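Local structure of NADH dehydrogenase, putative (Plasmodium falciparum, 5JWC) at residues I47-N61 with L90-E104. The protein is a flavoprotein that probably oxidises NADH and passes the electrons to ubiquinone, as a membrane-associated type II NADH dehydrogenase of the malaria parasite. Residues are numbered along the deposited sequence; the frame is centred on the assembly and turned at random.
Sequences IDFKKYDVTLISPRN and LRKKNGYCGNYLQLE. With FAD (flavin-adenine dinucleotide), chain C.
The ring of Phe49 lies sandwiched between the side chain of Lys92 and the backbone at Gly98. Over one face comes Lys92 NZ, 3.8 Å from the Phe49 centroid in a cation-pi contact; against the opposite face Gly98 CA makes a CH-pi contact 3.9 Å from the centroid, where the lack of a side chain lets the backbone lie close. The Lys92 and Phe49 side chains cross at about a right angle, the extended lysine lying over the ring face, where two carbonyls, Ile47 O and Leu44 O, receive the ammonium, though the exact length from Lys92 NZ to Ile47 O, 2.5 Å, is doubtful. Farther out, the straight chain of Lys50 runs across the Tyr96 ring, CG standing 3.7 Å from its centroid over one face.

Beyond this aromatic end the chains pair as parallel strands. Asn99 bonds to both neighbours of Thr55, its N giving to Val54 O and its O accepting from Leu56 N; Leu101 N reaches Leu56 O. A water next to the Asn99-Val54 bond bridges Tyr52 O, Val54 N and Cys97 O. With CG trans to the backbone N (chi1 165°), Tyr100 turns its ring past Leu56, CD1 3.8 Å from Leu56 CD2, and its hydroxyl donates to Ser58 O at 2.7 Å, tilted 34° from the carbonyl plane. On the face opposite Leu56 and Tyr100, Ile57 CG2 touches Leu103 CB at 3.8 Å, and Leu127 of strand 124-128 covers Ile57.

At the adenosine Pro59 CD sits 3.4 Å from FAD N3A, and the Arg60 guanidinium, salt-bridged to Asp157, lays one face over ribose O3B. Strand 53-57 leading to the adenosine is typical of the FAD-binding Rossmann-like domain of pyridine nucleotide-disulphide oxidoreductases.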
ATOM      1  N   ILE A  47      29.729  -7.618  -0.652  1.00 30.45           N
ATOM      2  CA  ILE A  47      30.967  -6.925  -0.320  1.00 31.02           C
ATOM      3  C   ILE A  47      31.309  -7.170   1.159  1.00 39.24           C
ATOM      4  O   ILE A  47      30.424  -7.182   2.016  1.00 34.43           O
ATOM      5  CB  ILE A  47      30.861  -5.425  -0.627  1.00 28.74           C
ATOM      6  CG1 ILE A  47      32.232  -4.744  -0.515  1.00 34.02           C
ATOM      7  CG2 ILE A  47      29.778  -4.747   0.241  1.00 29.09           C
ATOM      8  CD1 ILE A  47      33.279  -5.315  -1.490  1.00 32.47           C
ATOM      9  N   ASP A  48      32.581  -7.434   1.442  1.00 35.07           N
ATOM     10  CA  ASP A  48      33.012  -7.726   2.810  1.00 36.89           C
ATOM     11  C   ASP A  48      33.051  -6.458   3.664  1.00 37.37           C
ATOM     12  O   ASP A  48      33.919  -5.601   3.480  1.00 39.41           O
ATOM     13  CB  ASP A  48      34.386  -8.395   2.803  1.00 40.65           C
ATOM     14  CG  ASP A  48      34.714  -9.084   4.126  1.00 44.06           C
ATOM     15  OD1 ASP A  48      34.311  -8.573   5.190  1.00 44.96           O
ATOM     16  OD2 ASP A  48      35.380 -10.146   4.094  1.00 46.95           O
ATOM     17  N   PHE A  49      32.124  -6.349   4.611  1.00 36.71           N
ATOM     18  CA  PHE A  49      32.058  -5.176   5.480  1.00 39.12           C
ATOM     19  C   PHE A  49      33.246  -5.105   6.449  1.00 40.71           C
ATOM     20  O   PHE A  49      33.538  -4.049   6.991  1.00 40.25           O
ATOM     21  CB  PHE A  49      30.747  -5.163   6.277  1.00 37.22           C
ATOM     22  CG  PHE A  49      29.528  -4.875   5.442  1.00 37.67           C
ATOM     23  CD1 PHE A  49      29.626  -4.140   4.272  1.00 32.81           C
ATOM     24  CD2 PHE A  49      28.284  -5.345   5.827  1.00 39.72           C
ATOM     25  CE1 PHE A  49      28.492  -3.882   3.497  1.00 38.53           C
ATOM     26  CE2 PHE A  49      27.150  -5.084   5.060  1.00 39.27           C
ATOM     27  CZ  PHE A  49      27.254  -4.361   3.903  1.00 35.24           C
ATOM     28  N   LYS A  50      33.915  -6.227   6.678  1.00 40.65           N
ATOM     29  CA  LYS A  50      35.118  -6.211   7.508  1.00 46.55           C
ATOM     30  C   LYS A  50      36.276  -5.534   6.770  1.00 47.13           C
ATOM     31  O   LYS A  50      37.033  -4.765   7.367  1.00 45.32           O
ATOM     32  CB  LYS A  50      35.512  -7.631   7.921  1.00 44.97           C
ATOM     33  CG  LYS A  50      36.652  -7.705   8.939  1.00 49.56           C
ATOM     34  CD  LYS A  50      36.813  -9.134   9.464  1.00 51.88           C
ATOM     35  CE  LYS A  50      37.800  -9.209  10.631  1.00 63.69           C
ATOM     36  NZ  LYS A  50      37.719 -10.537  11.316  1.00 64.43           N
ATOM     37  N   LYS A  51      36.388  -5.791   5.467  1.00 41.08           N
ATOM     38  CA  LYS A  51      37.515  -5.284   4.679  1.00 40.48           C
ATOM     39  C   LYS A  51      37.335  -3.836   4.267  1.00 42.89           C
ATOM     40  O   LYS A  51      38.312  -3.105   4.115  1.00 43.72           O
ATOM     41  CB  LYS A  51      37.736  -6.156   3.435  1.00 40.39           C
ATOM     42  CG  LYS A  51      37.947  -7.626   3.789  1.00 48.41           C
ATOM     43  CD  LYS A  51      38.425  -8.478   2.609  1.00 53.46           C
ATOM     44  CE  LYS A  51      38.743  -9.902   3.071  1.00 53.06           C
ATOM     45  NZ  LYS A  51      38.780 -10.898   1.947  1.00 53.75           N
ATOM     46  N   TYR A  52      36.090  -3.408   4.082  1.00 39.08           N
ATOM     47  CA  TYR A  52      35.846  -2.066   3.594  1.00 31.93           C
ATOM     48  C   TYR A  52      34.812  -1.335   4.426  1.00 35.41           C
ATOM     49  O   TYR A  52      34.023  -1.942   5.140  1.00 36.44           O
ATOM     50  CB  TYR A  52      35.403  -2.096   2.120  1.00 35.56           C
ATOM     51  CG  TYR A  52      36.427  -2.695   1.151  1.00 34.09           C
ATOM     52  CD1 TYR A  52      37.398  -1.897   0.561  1.00 39.64           C
ATOM     53  CD2 TYR A  52      36.411  -4.047   0.830  1.00 35.37           C
ATOM     54  CE1 TYR A  52      38.336  -2.432  -0.335  1.00 41.22           C
ATOM     55  CE2 TYR A  52      37.345  -4.589  -0.060  1.00 36.43           C
ATOM     56  CZ  TYR A  52      38.299  -3.776  -0.632  1.00 35.58           C
ATOM     57  OH  TYR A  52      39.214  -4.304  -1.515  1.00 37.96           O
ATOM     58  N   ASP A  53      34.841  -0.015   4.329  1.00 42.23           N
ATOM     59  CA  ASP A  53      33.795   0.828   4.881  1.00 41.29           C
ATOM     60  C   ASP A  53      32.838   1.217   3.765  1.00 40.80           C
ATOM     61  O   ASP A  53      33.152   2.063   2.924  1.00 37.01           O
ATOM     62  CB  ASP A  53      34.374   2.073   5.541  1.00 47.95           C
ATOM     63  CG  ASP A  53      33.299   2.966   6.126  1.00 56.99           C
ATOM     64  OD1 ASP A  53      32.503   2.473   6.961  1.00 61.10           O
ATOM     65  OD2 ASP A  53      33.244   4.155   5.738  1.00 59.94           O
ATOM     66  N   VAL A  54      31.670   0.582   3.762  1.00 40.96           N
ATOM     67  CA  VAL A  54      30.751   0.665   2.632  1.00 34.77           C
ATOM     68  C   VAL A  54      29.541   1.523   2.939  1.00 37.25           C
ATOM     69  O   VAL A  54      28.833   1.281   3.928  1.00 33.57           O
ATOM     70  CB  VAL A  54      30.264  -0.729   2.224  1.00 36.43           C
ATOM     71  CG1 VAL A  54      29.293  -0.643   1.028  1.00 33.27           C
ATOM     72  CG2 VAL A  54      31.454  -1.655   1.932  1.00 31.86           C
ATOM     73  N   THR A  55      29.296   2.510   2.079  1.00 31.45           N
ATOM     74  CA  THR A  55      28.069   3.281   2.173  1.00 35.03           C
ATOM     75  C   THR A  55      27.291   3.201   0.866  1.00 33.59           C
ATOM     76  O   THR A  55      27.836   3.479  -0.206  1.00 32.65           O
ATOM     77  CB  THR A  55      28.350   4.772   2.525  1.00 36.77           C
ATOM     78  OG1 THR A  55      29.131   4.839   3.727  1.00 41.33           O
ATOM     79  CG2 THR A  55      27.061   5.524   2.744  1.00 37.21           C
ATOM     80  N   LEU A  56      26.024   2.807   0.949  1.00 29.40           N
ATOM     81  CA  LEU A  56      25.171   2.841  -0.214  1.00 27.71           C
ATOM     82  C   LEU A  56      24.337   4.104  -0.189  1.00 30.57           C
ATOM     83  O   LEU A  56      23.727   4.468   0.833  1.00 31.85           O
ATOM     84  CB  LEU A  56      24.285   1.591  -0.295  1.00 31.29           C
ATOM     85  CG  LEU A  56      23.549   1.378  -1.628  1.00 28.89           C
ATOM     86  CD1 LEU A  56      23.359  -0.152  -1.855  1.00 28.62           C
ATOM     87  CD2 LEU A  56      22.203   2.090  -1.668  1.00 24.92           C
ATOM     88  N   ILE A  57      24.316   4.769  -1.332  1.00 27.53           N
ATOM     89  CA  ILE A  57      23.614   6.016  -1.480  1.00 30.79           C
ATOM     90  C   ILE A  57      22.584   5.903  -2.597  1.00 29.77           C
ATOM     91  O   ILE A  57      22.927   5.597  -3.738  1.00 30.21           O
ATOM     92  CB  ILE A  57      24.605   7.150  -1.791  1.00 30.90           C
ATOM     93  CG1 ILE A  57      25.576   7.305  -0.627  1.00 35.94           C
ATOM     94  CG2 ILE A  57      23.869   8.433  -1.996  1.00 34.03           C
ATOM     95  CD1 ILE A  57      26.665   8.286  -0.896  1.00 45.32           C
ATOM     96  N   SER A  58      21.328   6.159  -2.266  1.00 28.61           N
ATOM     97  CA  SER A  58      20.243   6.088  -3.235  1.00 30.80           C
ATOM     98  C   SER A  58      19.035   6.834  -2.706  1.00 31.95           C
ATOM     99  O   SER A  58      18.805   6.828  -1.499  1.00 33.12           O
ATOM    100  CB  SER A  58      19.876   4.629  -3.522  1.00 30.46           C
ATOM    101  OG  SER A  58      18.745   4.571  -4.359  1.00 30.34           O
ATOM    102  N   PRO A  59      18.255   7.479  -3.590  1.00 31.09           N
ATOM    103  CA  PRO A  59      17.045   8.144  -3.085  1.00 31.61           C
ATOM    104  C   PRO A  59      15.955   7.136  -2.715  1.00 35.11           C
ATOM    105  O   PRO A  59      14.952   7.507  -2.111  1.00 33.23           O
ATOM    106  CB  PRO A  59      16.605   9.027  -4.261  1.00 32.13           C
ATOM    107  CG  PRO A  59      17.140   8.310  -5.480  1.00 33.81           C
ATOM    108  CD  PRO A  59      18.451   7.695  -5.035  1.00 32.52           C
ATOM    109  N   ARG A  60      16.173   5.873  -3.072  1.00 30.19           N
ATOM    110  CA  ARG A  60      15.228   4.790  -2.823  1.00 32.12           C
ATOM    111  C   ARG A  60      15.784   3.896  -1.727  1.00 33.14           C
ATOM    112  O   ARG A  60      16.842   3.271  -1.905  1.00 30.05           O
ATOM    113  CB  ARG A  60      15.000   3.983  -4.112  1.00 28.14           C
ATOM    114  CG  ARG A  60      13.728   3.158  -4.173  1.00 32.60           C
ATOM    115  CD  ARG A  60      13.628   2.423  -5.522  1.00 28.68           C
ATOM    116  NE  ARG A  60      14.622   1.362  -5.616  1.00 31.87           N
ATOM    117  CZ  ARG A  60      14.860   0.652  -6.719  1.00 31.29           C
ATOM    118  NH1 ARG A  60      14.161   0.888  -7.824  1.00 28.24           N
ATOM    119  NH2 ARG A  60      15.781  -0.300  -6.706  1.00 26.37           N
ATOM    120  N   ASN A  61      15.100   3.814  -0.589  1.00 30.34           N
ATOM    121  CA  ASN A  61      15.683   3.053   0.514  1.00 32.96           C
ATOM    122  C   ASN A  61      15.247   1.588   0.516  1.00 30.85           C
ATOM    123  O   ASN A  61      15.376   0.881   1.515  1.00 30.13           O
ATOM    124  CB  ASN A  61      15.393   3.733   1.858  1.00 35.88           C
ATOM    125  CG  ASN A  61      14.002   3.483   2.351  1.00 35.10           C
ATOM    126  OD1 ASN A  61      13.061   3.412   1.566  1.00 36.55           O
ATOM    127  ND2 ASN A  61      13.861   3.350   3.664  1.00 36.71           N
ATOM    128  N   LEU A  90      22.324  -4.459   6.260  1.00 36.44           N
ATOM    129  CA  LEU A  90      23.522  -3.681   6.579  1.00 32.81           C
ATOM    130  C   LEU A  90      24.366  -4.299   7.676  1.00 37.58           C
ATOM    131  O   LEU A  90      25.501  -3.885   7.884  1.00 38.23           O
ATOM    132  CB  LEU A  90      23.159  -2.247   6.976  1.00 32.41           C
ATOM    133  CG  LEU A  90      22.660  -1.294   5.892  1.00 34.95           C
ATOM    134  CD1 LEU A  90      22.359   0.079   6.467  1.00 30.06           C
ATOM    135  CD2 LEU A  90      23.680  -1.176   4.735  1.00 31.65           C
ATOM    136  N   ARG A  91      23.823  -5.285   8.380  1.00 37.15           N
ATOM    137  CA  ARG A  91      24.521  -5.878   9.523  1.00 42.93           C
ATOM    138  C   ARG A  91      24.815  -7.348   9.247  1.00 45.45           C
ATOM    139  O   ARG A  91      23.943  -8.189   9.376  1.00 42.95           O
ATOM    140  CB  ARG A  91      23.695  -5.719  10.814  1.00 39.35           C
ATOM    141  CG  ARG A  91      23.444  -4.263  11.200  1.00 41.97           C
ATOM    142  CD  ARG A  91      22.330  -4.091  12.243  1.00 42.48           C
ATOM    143  NE  ARG A  91      21.063  -4.685  11.822  1.00 43.42           N
ATOM    144  CZ  ARG A  91      20.212  -4.096  10.983  1.00 41.28           C
ATOM    145  NH1 ARG A  91      20.509  -2.909  10.457  1.00 37.00           N
ATOM    146  NH2 ARG A  91      19.073  -4.698  10.659  1.00 40.63           N
ATOM    147  N   LYS A  92      26.033  -7.653   8.821  1.00 50.37           N
ATOM    148  CA  LYS A  92      26.352  -9.032   8.494  1.00 53.60           C
ATOM    149  C   LYS A  92      26.768  -9.805   9.741  1.00 60.16           C
ATOM    150  O   LYS A  92      27.049  -9.222  10.791  1.00 54.08           O
ATOM    151  CB  LYS A  92      27.429  -9.094   7.408  1.00 51.92           C
ATOM    152  CG  LYS A  92      26.847  -8.826   6.020  1.00 49.49           C
ATOM    153  CD  LYS A  92      27.910  -8.740   4.929  1.00 51.29           C
ATOM    154  CE  LYS A  92      27.233  -8.555   3.568  1.00 46.82           C
ATOM    155  NZ  LYS A  92      28.057  -7.812   2.598  1.00 37.93           N
ATOM    156  N   LYS A  93      26.750 -11.127   9.603  1.00 65.10           N
ATOM    157  CA  LYS A  93      26.895 -12.075  10.700  1.00 69.71           C
ATOM    158  C   LYS A  93      28.209 -11.900  11.467  1.00 66.72           C
ATOM    159  O   LYS A  93      28.294 -12.217  12.662  1.00 71.14           O
ATOM    160  CB  LYS A  93      26.770 -13.489  10.145  1.00 70.43           C
ATOM    161  CG  LYS A  93      27.236 -13.599   8.701  1.00 73.60           C
ATOM    162  CD  LYS A  93      26.621 -14.792   7.982  1.00 78.71           C
ATOM    163  CE  LYS A  93      25.107 -14.626   7.875  1.00 80.94           C
ATOM    164  NZ  LYS A  93      24.487 -15.548   6.884  1.00 79.81           N
ATOM    165  N   ASN A  94      29.221 -11.371  10.780  1.00 65.24           N
ATOM    166  CA  ASN A  94      30.542 -11.137  11.373  1.00 67.45           C
ATOM    167  C   ASN A  94      30.544 -10.106  12.502  1.00 67.80           C
ATOM    168  O   ASN A  94      31.430 -10.131  13.359  1.00 66.27           O
ATOM    169  CB  ASN A  94      31.526 -10.703  10.281  1.00 68.38           C
ATOM    170  CG  ASN A  94      30.878  -9.806   9.226  1.00 66.96           C
ATOM    171  OD1 ASN A  94      30.563  -8.648   9.498  1.00 68.38           O
ATOM    172  ND2 ASN A  94      30.673 -10.341   8.024  1.00 68.05           N
ATOM    173  N   GLY A  95      29.553  -9.217  12.499  1.00 62.26           N
ATOM    174  CA  GLY A  95      29.515  -8.102  13.430  1.00 54.06           C
ATOM    175  C   GLY A  95      29.927  -6.786  12.788  1.00 54.61           C
ATOM    176  O   GLY A  95      29.903  -5.729  13.426  1.00 57.48           O
ATOM    177  N   TYR A  96      30.320  -6.848  11.520  1.00 52.12           N
ATOM    178  CA  TYR A  96      30.704  -5.652  10.780  1.00 49.56           C
ATOM    179  C   TYR A  96      29.535  -5.165   9.925  1.00 43.36           C
ATOM    180  O   TYR A  96      28.740  -5.959   9.427  1.00 47.97           O
ATOM    181  CB  TYR A  96      31.935  -5.935   9.919  1.00 52.94           C
ATOM    182  CG  TYR A  96      33.136  -6.346  10.740  1.00 52.38           C
ATOM    183  CD1 TYR A  96      34.044  -5.400  11.207  1.00 51.32           C
ATOM    184  CD2 TYR A  96      33.347  -7.684  11.071  1.00 52.88           C
ATOM    185  CE1 TYR A  96      35.140  -5.784  11.972  1.00 55.07           C
ATOM    186  CE2 TYR A  96      34.427  -8.072  11.831  1.00 55.71           C
ATOM    187  CZ  TYR A  96      35.321  -7.122  12.281  1.00 56.45           C
ATOM    188  OH  TYR A  96      36.404  -7.515  13.038  1.00 68.96           O
ATOM    189  N   CYS A  97      29.438  -3.856   9.763  1.00 41.97           N
ATOM    190  CA  CYS A  97      28.248  -3.244   9.190  1.00 42.50           C
ATOM    191  C   CYS A  97      28.535  -2.315   8.023  1.00 42.32           C
ATOM    192  O   CYS A  97      29.626  -1.750   7.899  1.00 39.21           O
ATOM    193  CB  CYS A  97      27.487  -2.460  10.269  1.00 43.43           C
ATOM    194  SG  CYS A  97      26.981  -3.476  11.671  1.00 56.01           S
ATOM    195  N   GLY A  98      27.528  -2.149   7.177  1.00 38.60           N
ATOM    196  CA  GLY A  98      27.564  -1.132   6.152  1.00 35.68           C
ATOM    197  C   GLY A  98      26.654   0.005   6.562  1.00 37.23           C
ATOM    198  O   GLY A  98      25.969  -0.073   7.587  1.00 37.55           O
ATOM    199  N   ASN A  99      26.636   1.049   5.745  1.00 32.40           N
ATOM    200  CA  ASN A  99      25.814   2.219   5.985  1.00 36.63           C
ATOM    201  C   ASN A  99      24.941   2.534   4.781  1.00 35.13           C
ATOM    202  O   ASN A  99      25.263   2.150   3.653  1.00 31.37           O
ATOM    203  CB  ASN A  99      26.713   3.414   6.289  1.00 38.70           C
ATOM    204  CG  ASN A  99      27.642   3.141   7.457  1.00 44.54           C
ATOM    205  OD1 ASN A  99      27.261   3.302   8.613  1.00 47.19           O
ATOM    206  ND2 ASN A  99      28.857   2.675   7.151  1.00 48.74           N
ATOM    207  N   TYR A 100      23.852   3.247   5.015  1.00 30.40           N
ATOM    208  CA  TYR A 100      22.996   3.683   3.928  1.00 31.16           C
ATOM    209  C   TYR A 100      22.556   5.123   4.163  1.00 31.64           C
ATOM    210  O   TYR A 100      22.209   5.489   5.274  1.00 33.03           O
ATOM    211  CB  TYR A 100      21.761   2.773   3.775  1.00 27.68           C
ATOM    212  CG  TYR A 100      20.697   3.432   2.906  1.00 28.68           C
ATOM    213  CD1 TYR A 100      20.859   3.550   1.526  1.00 28.87           C
ATOM    214  CD2 TYR A 100      19.570   4.005   3.479  1.00 33.68           C
ATOM    215  CE1 TYR A 100      19.904   4.188   0.734  1.00 27.16           C
ATOM    216  CE2 TYR A 100      18.625   4.638   2.713  1.00 30.22           C
ATOM    217  CZ  TYR A 100      18.788   4.735   1.343  1.00 29.79           C
ATOM    218  OH  TYR A 100      17.815   5.381   0.601  1.00 29.17           O
ATOM    219  N   LEU A 101      22.534   5.922   3.104  1.00 29.24           N
ATOM    220  CA  LEU A 101      22.096   7.309   3.188  1.00 29.82           C
ATOM    221  C   LEU A 101      21.063   7.576   2.103  1.00 35.49           C
ATOM    222  O   LEU A 101      21.288   7.238   0.940  1.00 32.60           O
ATOM    223  CB  LEU A 101      23.282   8.277   3.026  1.00 32.72           C
ATOM    224  CG  LEU A 101      24.293   8.318   4.163  1.00 37.22           C
ATOM    225  CD1 LEU A 101      25.432   9.271   3.815  1.00 36.57           C
ATOM    226  CD2 LEU A 101      23.600   8.729   5.481  1.00 36.67           C
ATOM    227  N   GLN A 102      19.928   8.169   2.468  1.00 31.68           N
ATOM    228  CA  GLN A 102      18.913   8.456   1.469  1.00 31.47           C
ATOM    229  C   GLN A 102      19.199   9.775   0.780  1.00 37.06           C
ATOM    230  O   GLN A 102      18.701  10.828   1.179  1.00 38.28           O
ATOM    231  CB  GLN A 102      17.520   8.471   2.077  1.00 33.47           C
ATOM    232  CG  GLN A 102      16.440   8.558   1.015  1.00 34.56           C
ATOM    233  CD  GLN A 102      15.067   8.243   1.559  1.00 41.04           C
ATOM    234  OE1 GLN A 102      14.341   7.418   0.999  1.00 45.40           O
ATOM    235  NE2 GLN A 102      14.700   8.895   2.649  1.00 38.38           N
ATOM    236  N   LEU A 103      20.002   9.702  -0.270  1.00 32.86           N
ATOM    237  CA  LEU A 103      20.417  10.882  -0.995  1.00 34.01           C
ATOM    238  C   LEU A 103      20.411  10.576  -2.482  1.00 38.39           C
ATOM    239  O   LEU A 103      20.576   9.418  -2.877  1.00 33.60           O
ATOM    240  CB  LEU A 103      21.816  11.306  -0.558  1.00 33.71           C
ATOM    241  CG  LEU A 103      22.043  11.709   0.896  1.00 37.64           C
ATOM    242  CD1 LEU A 103      23.534  11.786   1.165  1.00 34.72           C
ATOM    243  CD2 LEU A 103      21.361  13.047   1.168  1.00 32.26           C
ATOM    244  N   GLU A 104      20.240  11.616  -3.290  1.00 38.65           N
ATOM    245  CA  GLU A 104      20.404  11.536  -4.731  1.00 40.04           C
ATOM    246  C   GLU A 104      21.755  12.153  -5.121  1.00 44.14           C
ATOM    247  O   GLU A 104      22.034  13.305  -4.771  1.00 44.45           O
ATOM    248  CB  GLU A 104      19.256  12.267  -5.426  1.00 41.96           C
ATOM    249  CG  GLU A 104      19.434  12.404  -6.919  1.00 44.88           C
ATOM    250  CD  GLU A 104      18.453  13.382  -7.547  1.00 53.19           C
ATOM    251  OE1 GLU A 104      17.310  13.510  -7.050  1.00 57.41           O
ATOM    252  OE2 GLU A 104      18.837  14.033  -8.546  1.00 55.50           O
TER
HETATM  253  PA  FAD C 601      18.155  -0.381 -11.190  1.00 27.38           P
HETATM  254  O1A FAD C 601      17.005   0.326 -11.849  1.00 26.51           O
HETATM  255  O2A FAD C 601      17.837  -1.761 -10.735  1.00 23.19           O
HETATM  256  O5B FAD C 601      18.718   0.493  -9.961  1.00 29.22           O
HETATM  257  C5B FAD C 601      19.129   1.831 -10.125  1.00 24.53           C
HETATM  258  C4B FAD C 601      19.189   2.433  -8.731  1.00 29.97           C
HETATM  259  O4B FAD C 601      19.843   3.685  -8.791  1.00 30.34           O
HETATM  260  C3B FAD C 601      17.787   2.681  -8.165  1.00 29.18           C
HETATM  261  O3B FAD C 601      17.792   2.345  -6.795  1.00 27.79           O
HETATM  262  C2B FAD C 601      17.627   4.181  -8.275  1.00 30.83           C
HETATM  263  O2B FAD C 601      16.784   4.671  -7.258  1.00 30.48           O
HETATM  264  C1B FAD C 601      19.073   4.613  -8.061  1.00 29.62           C
HETATM  265  N9A FAD C 601      19.408   5.950  -8.559  1.00 33.78           N
HETATM  266  C8A FAD C 601      18.926   6.584  -9.679  1.00 32.48           C
HETATM  267  N7A FAD C 601      19.530   7.796  -9.756  1.00 33.99           N
HETATM  268  C5A FAD C 601      20.381   7.935  -8.716  1.00 33.91           C
HETATM  269  C6A FAD C 601      21.226   8.966  -8.336  1.00 35.28           C
HETATM  270  N6A FAD C 601      21.354  10.047  -9.104  1.00 34.88           N
HETATM  271  N1A FAD C 601      21.999   8.813  -7.208  1.00 37.96           N
HETATM  272  C2A FAD C 601      21.925   7.648  -6.466  1.00 34.19           C
HETATM  273  N3A FAD C 601      21.077   6.626  -6.849  1.00 31.22           N
HETATM  274  C4A FAD C 601      20.313   6.778  -7.954  1.00 31.86           C
HETATM  275  N1  FAD C 601      15.769  -8.024 -16.260  1.00 27.37           N
HETATM  276  C2  FAD C 601      15.940  -9.379 -16.349  1.00 28.77           C
HETATM  277  O2  FAD C 601      17.073  -9.838 -16.435  1.00 28.75           O
HETATM  278  N3  FAD C 601      14.851 -10.235 -16.326  1.00 32.29           N
HETATM  279  C4  FAD C 601      13.573  -9.757 -16.207  1.00 33.72           C
HETATM  280  O4  FAD C 601      12.622 -10.551 -16.178  1.00 34.14           O
HETATM  281  C4X FAD C 601      13.387  -8.384 -16.103  1.00 29.83           C
HETATM  282  N5  FAD C 601      12.121  -7.854 -15.982  1.00 30.94           N
HETATM  283  C5X FAD C 601      11.963  -6.476 -15.878  1.00 29.31           C
HETATM  284  C6  FAD C 601      10.696  -5.941 -15.733  1.00 28.85           C
HETATM  285  C7  FAD C 601      10.505  -4.568 -15.630  1.00 30.57           C
HETATM  286  C7M FAD C 601       9.100  -4.031 -15.485  1.00 31.37           C
HETATM  287  C8  FAD C 601      11.602  -3.716 -15.655  1.00 28.88           C
HETATM  288  C8M FAD C 601      11.421  -2.231 -15.547  1.00 33.50           C
HETATM  289  C9  FAD C 601      12.883  -4.253 -15.797  1.00 27.00           C
HETATM  290  C9A FAD C 601      13.067  -5.630 -15.901  1.00 27.63           C
HETATM  291  N10 FAD C 601      14.334  -6.171 -16.035  1.00 26.42           N
HETATM  292  C10 FAD C 601      14.492  -7.528 -16.127  1.00 28.83           C
HETATM  293  C1' FAD C 601      15.549  -5.294 -16.122  1.00 27.03           C
HETATM  294  C2' FAD C 601      16.200  -4.943 -14.809  1.00 25.53           C
HETATM  295  O2' FAD C 601      15.248  -4.341 -13.978  1.00 26.38           O
HETATM  296  C3' FAD C 601      17.276  -3.913 -15.102  1.00 28.74           C
HETATM  297  O3' FAD C 601      18.163  -4.381 -16.093  1.00 27.64           O
HETATM  298  C4' FAD C 601      18.004  -3.666 -13.792  1.00 29.08           C
HETATM  299  O4' FAD C 601      17.129  -2.907 -12.997  1.00 28.11           O
HETATM  300  C5' FAD C 601      19.323  -2.933 -13.974  1.00 26.63           C
HETATM  301  O5' FAD C 601      19.928  -2.838 -12.701  1.00 28.60           O
HETATM  302  P   FAD C 601      20.618  -1.454 -12.249  1.00 26.52           P
HETATM  303  O1P FAD C 601      21.273  -1.649 -10.900  1.00 27.29           O
HETATM  304  O2P FAD C 601      21.550  -1.053 -13.358  1.00 29.70           O
HETATM  305  O3P FAD C 601      19.404  -0.380 -12.212  1.00 28.47           O
HETATM  306  O   HOH W   1      31.255  -1.358   5.827  1.00 39.45           O